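Local coordinates for beta-N-acetylglucosaminidase-like protein Glycoside hydrolase family 20 (Flavobacterium johnsoniae, PDB 6YHH), which probably removes terminal N-acetylglucosamine units from chitin fragments as a family 20 beta-N-acetylhexosaminidase, at residues His179-Asp184 against Glu230-Gly235. Numbering follows the deposited sequence.
Sequences HWHLVD and EIDVPG
E230 sets OE1 between the rings of H179 and H181 and takes a hydrogen bond from each: H179 NE2 at 2.7 Å and H181 ND1, likewise 2.7 Å from OE1. The two donors arrive from opposite faces of the carboxylate plane, H179 on the anti side and H181 from well above it, with the H181 ring turned 80° against the carboxylate. An extended chain, CG anti to the backbone N (chi1 -174°), carries E230 this far; W366 NE1 hydrogen-bonds OE2, so both oxygens are held and the carboxylate has little room to turn. H179 ND1 is bonded to E447. H181 gives NE2 to D184 OD2 over 2.6 Å, so the imidazole links two carboxylates and is held by both its nitrogens. In the backbone, the parallel strands join through E230 N to W180 O at 2.9 Å and a longer bond from L182 N to E230 O. Beyond this tight end the segments part, still buried: V183 CG2 and I231 CG2 are 4.3 Å apart, and a water over the centre of one H181 ring face bonds V183 O and, weakly, E230 O and D232 N. The like-charged D184 OD2 and D232 OD2 approach to 4.0 Å, while D232 OD1 accepts from G315 N. D184 lies near a bound Tris and the predicted proton donor E317, consistent with a place beside the active site at the C-terminal strand ends of a TIM barrel.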
ATOM      1  N   HIS A 179      11.526 -16.319  -6.601  1.00  8.70           N
ATOM      2  CA  HIS A 179      12.865 -16.130  -7.135  1.00  8.12           C
ATOM      3  C   HIS A 179      13.138 -14.606  -7.122  1.00  8.48           C
ATOM      4  O   HIS A 179      12.455 -13.795  -7.718  1.00  8.03           O
ATOM      5  CB  HIS A 179      12.942 -16.794  -8.501  1.00  8.75           C
ATOM      6  CG  HIS A 179      14.105 -16.440  -9.370  1.00  8.55           C
ATOM      7  ND1 HIS A 179      14.112 -16.811 -10.699  1.00  9.01           N
ATOM      8  CD2 HIS A 179      15.277 -15.758  -9.161  1.00  7.89           C
ATOM      9  CE1 HIS A 179      15.194 -16.338 -11.283  1.00  9.36           C
ATOM     10  NE2 HIS A 179      15.921 -15.712 -10.377  1.00  8.72           N
ATOM     11  N   TRP A 180      14.210 -14.245  -6.429  1.00  7.63           N
ATOM     12  CA  TRP A 180      14.478 -12.811  -6.133  1.00  8.50           C
ATOM     13  C   TRP A 180      15.705 -12.373  -6.957  1.00  8.50           C
ATOM     14  O   TRP A 180      16.861 -12.771  -6.696  1.00  8.89           O
ATOM     15  CB  TRP A 180      14.709 -12.664  -4.628  1.00  8.98           C
ATOM     16  CG  TRP A 180      14.366 -11.340  -3.975  1.00  8.78           C
ATOM     17  CD1 TRP A 180      13.897 -10.179  -4.527  1.00  7.82           C
ATOM     18  CD2 TRP A 180      14.430 -11.107  -2.550  1.00  8.13           C
ATOM     19  NE1 TRP A 180      13.632  -9.248  -3.555  1.00  7.65           N
ATOM     20  CE2 TRP A 180      13.944  -9.794  -2.317  1.00  7.63           C
ATOM     21  CE3 TRP A 180      14.805 -11.894  -1.477  1.00  9.44           C
ATOM     22  CZ2 TRP A 180      13.849  -9.264  -1.042  1.00  8.07           C
ATOM     23  CZ3 TRP A 180      14.758 -11.351  -0.203  1.00  9.08           C
ATOM     24  CH2 TRP A 180      14.261 -10.049  -0.013  1.00  8.60           C
ATOM     25  N   HIS A 181      15.442 -11.585  -7.989  1.00  8.16           N
ATOM     26  CA  HIS A 181      16.474 -11.110  -8.921  1.00  8.65           C
ATOM     27  C   HIS A 181      17.011  -9.819  -8.350  1.00  8.45           C
ATOM     28  O   HIS A 181      16.383  -8.754  -8.514  1.00  8.48           O
ATOM     29  CB  HIS A 181      15.856 -10.989 -10.350  1.00  7.91           C
ATOM     30  CG  HIS A 181      16.831 -10.582 -11.428  1.00  8.13           C
ATOM     31  ND1 HIS A 181      17.509 -11.513 -12.176  1.00  8.68           N
ATOM     32  CD2 HIS A 181      17.281  -9.370 -11.866  1.00  8.24           C
ATOM     33  CE1 HIS A 181      18.338 -10.903 -12.992  1.00  8.78           C
ATOM     34  NE2 HIS A 181      18.185  -9.606 -12.862  1.00  8.65           N
ATOM     35  N   LEU A 182      18.120  -9.957  -7.593  1.00  8.75           N
ATOM     36  CA  LEU A 182      18.569  -8.990  -6.645  1.00  9.18           C
ATOM     37  C   LEU A 182      19.701  -8.064  -7.129  1.00  8.98           C
ATOM     38  O   LEU A 182      20.084  -7.126  -6.422  1.00  9.25           O
ATOM     39  CB  LEU A 182      19.020  -9.708  -5.363  1.00  9.87           C
ATOM     40  CG  LEU A 182      17.935 -10.278  -4.478  1.00  8.71           C
ATOM     41  CD1 LEU A 182      18.488 -11.375  -3.591  1.00  9.37           C
ATOM     42  CD2 LEU A 182      17.443  -9.126  -3.672  1.00  9.26           C
ATOM     43  N   VAL A 183      20.106  -8.261  -8.383  1.00  9.12           N
ATOM     44  CA  VAL A 183      21.166  -7.532  -9.010  1.00 10.50           C
ATOM     45  C   VAL A 183      20.979  -7.530 -10.522  1.00 10.33           C
ATOM     46  O   VAL A 183      20.582  -8.558 -11.099  1.00 11.18           O
ATOM     47  CB  VAL A 183      22.564  -8.186  -8.725  1.00 11.50           C
ATOM     48  CG1 VAL A 183      23.624  -7.248  -9.299  1.00 13.09           C
ATOM     49  CG2 VAL A 183      22.723  -8.509  -7.204  1.00 13.82           C
ATOM     50  N   ASP A 184      21.209  -6.375 -11.158  1.00  8.25           N
ATOM     51  CA  ASP A 184      21.248  -6.291 -12.587  1.00  8.50           C
ATOM     52  C   ASP A 184      21.998  -4.994 -12.912  1.00  8.45           C
ATOM     53  O   ASP A 184      22.673  -4.376 -12.006  1.00  8.16           O
ATOM     54  CB  ASP A 184      19.826  -6.360 -13.185  1.00  8.20           C
ATOM     55  CG  ASP A 184      19.797  -6.973 -14.541  1.00  8.78           C
ATOM     56  OD1 ASP A 184      20.320  -6.308 -15.490  1.00  8.60           O
ATOM     57  OD2 ASP A 184      19.313  -8.091 -14.707  1.00  8.70           O
ATOM     58  N   GLU A 230      19.104 -14.618  -6.618  1.00  7.58           N
ATOM     59  CA  GLU A 230      19.907 -14.559  -7.840  1.00  8.02           C
ATOM     60  C   GLU A 230      20.852 -13.416  -7.804  1.00  8.41           C
ATOM     61  O   GLU A 230      20.457 -12.255  -7.578  1.00  8.53           O
ATOM     62  CB  GLU A 230      19.049 -14.453  -9.101  1.00  8.05           C
ATOM     63  CG  GLU A 230      19.838 -14.525 -10.406  1.00  8.20           C
ATOM     64  CD  GLU A 230      19.045 -14.176 -11.671  1.00  8.05           C
ATOM     65  OE1 GLU A 230      17.764 -14.166 -11.606  1.00  7.74           O
ATOM     66  OE2 GLU A 230      19.663 -13.930 -12.727  1.00  7.30           O
ATOM     67  N   ILE A 231      22.117 -13.738  -7.998  1.00  8.16           N
ATOM     68  CA  ILE A 231      23.159 -12.780  -8.300  1.00  8.71           C
ATOM     69  C   ILE A 231      23.643 -13.048  -9.728  1.00  9.21           C
ATOM     70  O   ILE A 231      24.374 -14.012  -9.988  1.00  9.95           O
ATOM     71  CB  ILE A 231      24.338 -12.858  -7.314  1.00  9.42           C
ATOM     72  CG1 ILE A 231      23.868 -12.473  -5.916  1.00 10.32           C
ATOM     73  CG2 ILE A 231      25.368 -11.855  -7.747  1.00  9.60           C
ATOM     74  CD1 ILE A 231      25.006 -12.615  -4.876  1.00 10.26           C
ATOM     75  N   ASP A 232      23.189 -12.236 -10.693  1.00  8.91           N
ATOM     76  CA  ASP A 232      23.373 -12.530 -12.078  1.00  8.98           C
ATOM     77  C   ASP A 232      24.792 -12.149 -12.575  1.00  8.87           C
ATOM     78  O   ASP A 232      25.162 -10.973 -12.575  1.00  8.43           O
ATOM     79  CB  ASP A 232      22.272 -11.748 -12.851  1.00  8.64           C
ATOM     80  CG  ASP A 232      22.211 -12.063 -14.327  1.00  9.87           C
ATOM     81  OD1 ASP A 232      23.113 -12.710 -14.849  1.00 10.26           O
ATOM     82  OD2 ASP A 232      21.212 -11.604 -14.979  1.00  8.70           O
ATOM     83  N   VAL A 233      25.552 -13.169 -12.999  1.00  8.85           N
ATOM     84  CA  VAL A 233      26.932 -13.036 -13.444  1.00  8.88           C
ATOM     85  C   VAL A 233      27.167 -13.931 -14.635  1.00  9.16           C
ATOM     86  O   VAL A 233      26.492 -15.009 -14.742  1.00  9.53           O
ATOM     87  CB  VAL A 233      27.920 -13.396 -12.290  1.00  8.95           C
ATOM     88  CG1 VAL A 233      27.895 -12.329 -11.236  1.00 10.10           C
ATOM     89  CG2 VAL A 233      27.645 -14.770 -11.698  1.00  8.41           C
ATOM     90  N   PRO A 234      28.039 -13.563 -15.595  1.00  9.84           N
ATOM     91  CA  PRO A 234      28.904 -12.405 -15.601  1.00 10.04           C
ATOM     92  C   PRO A 234      28.459 -11.238 -16.471  1.00  9.29           C
ATOM     93  O   PRO A 234      29.074 -10.163 -16.411  1.00  9.52           O
ATOM     94  CB  PRO A 234      30.245 -12.976 -16.155  1.00 10.08           C
ATOM     95  CG  PRO A 234      29.729 -13.932 -17.210  1.00 10.73           C
ATOM     96  CD  PRO A 234      28.494 -14.559 -16.600  1.00 10.25           C
ATOM     97  N   GLY A 235      27.374 -11.431 -17.203  1.00  8.76           N
ATOM     98  CA  GLY A 235      26.783 -10.363 -18.009  1.00  9.02           C
ATOM     99  C   GLY A 235      25.943  -9.481 -17.059  1.00  8.97           C
ATOM    100  O   GLY A 235      25.947  -9.683 -15.820  1.00  8.24           O
TER
HETATM  101  O   HOH W   1      20.372 -11.095 -10.165  1.00 11.24           O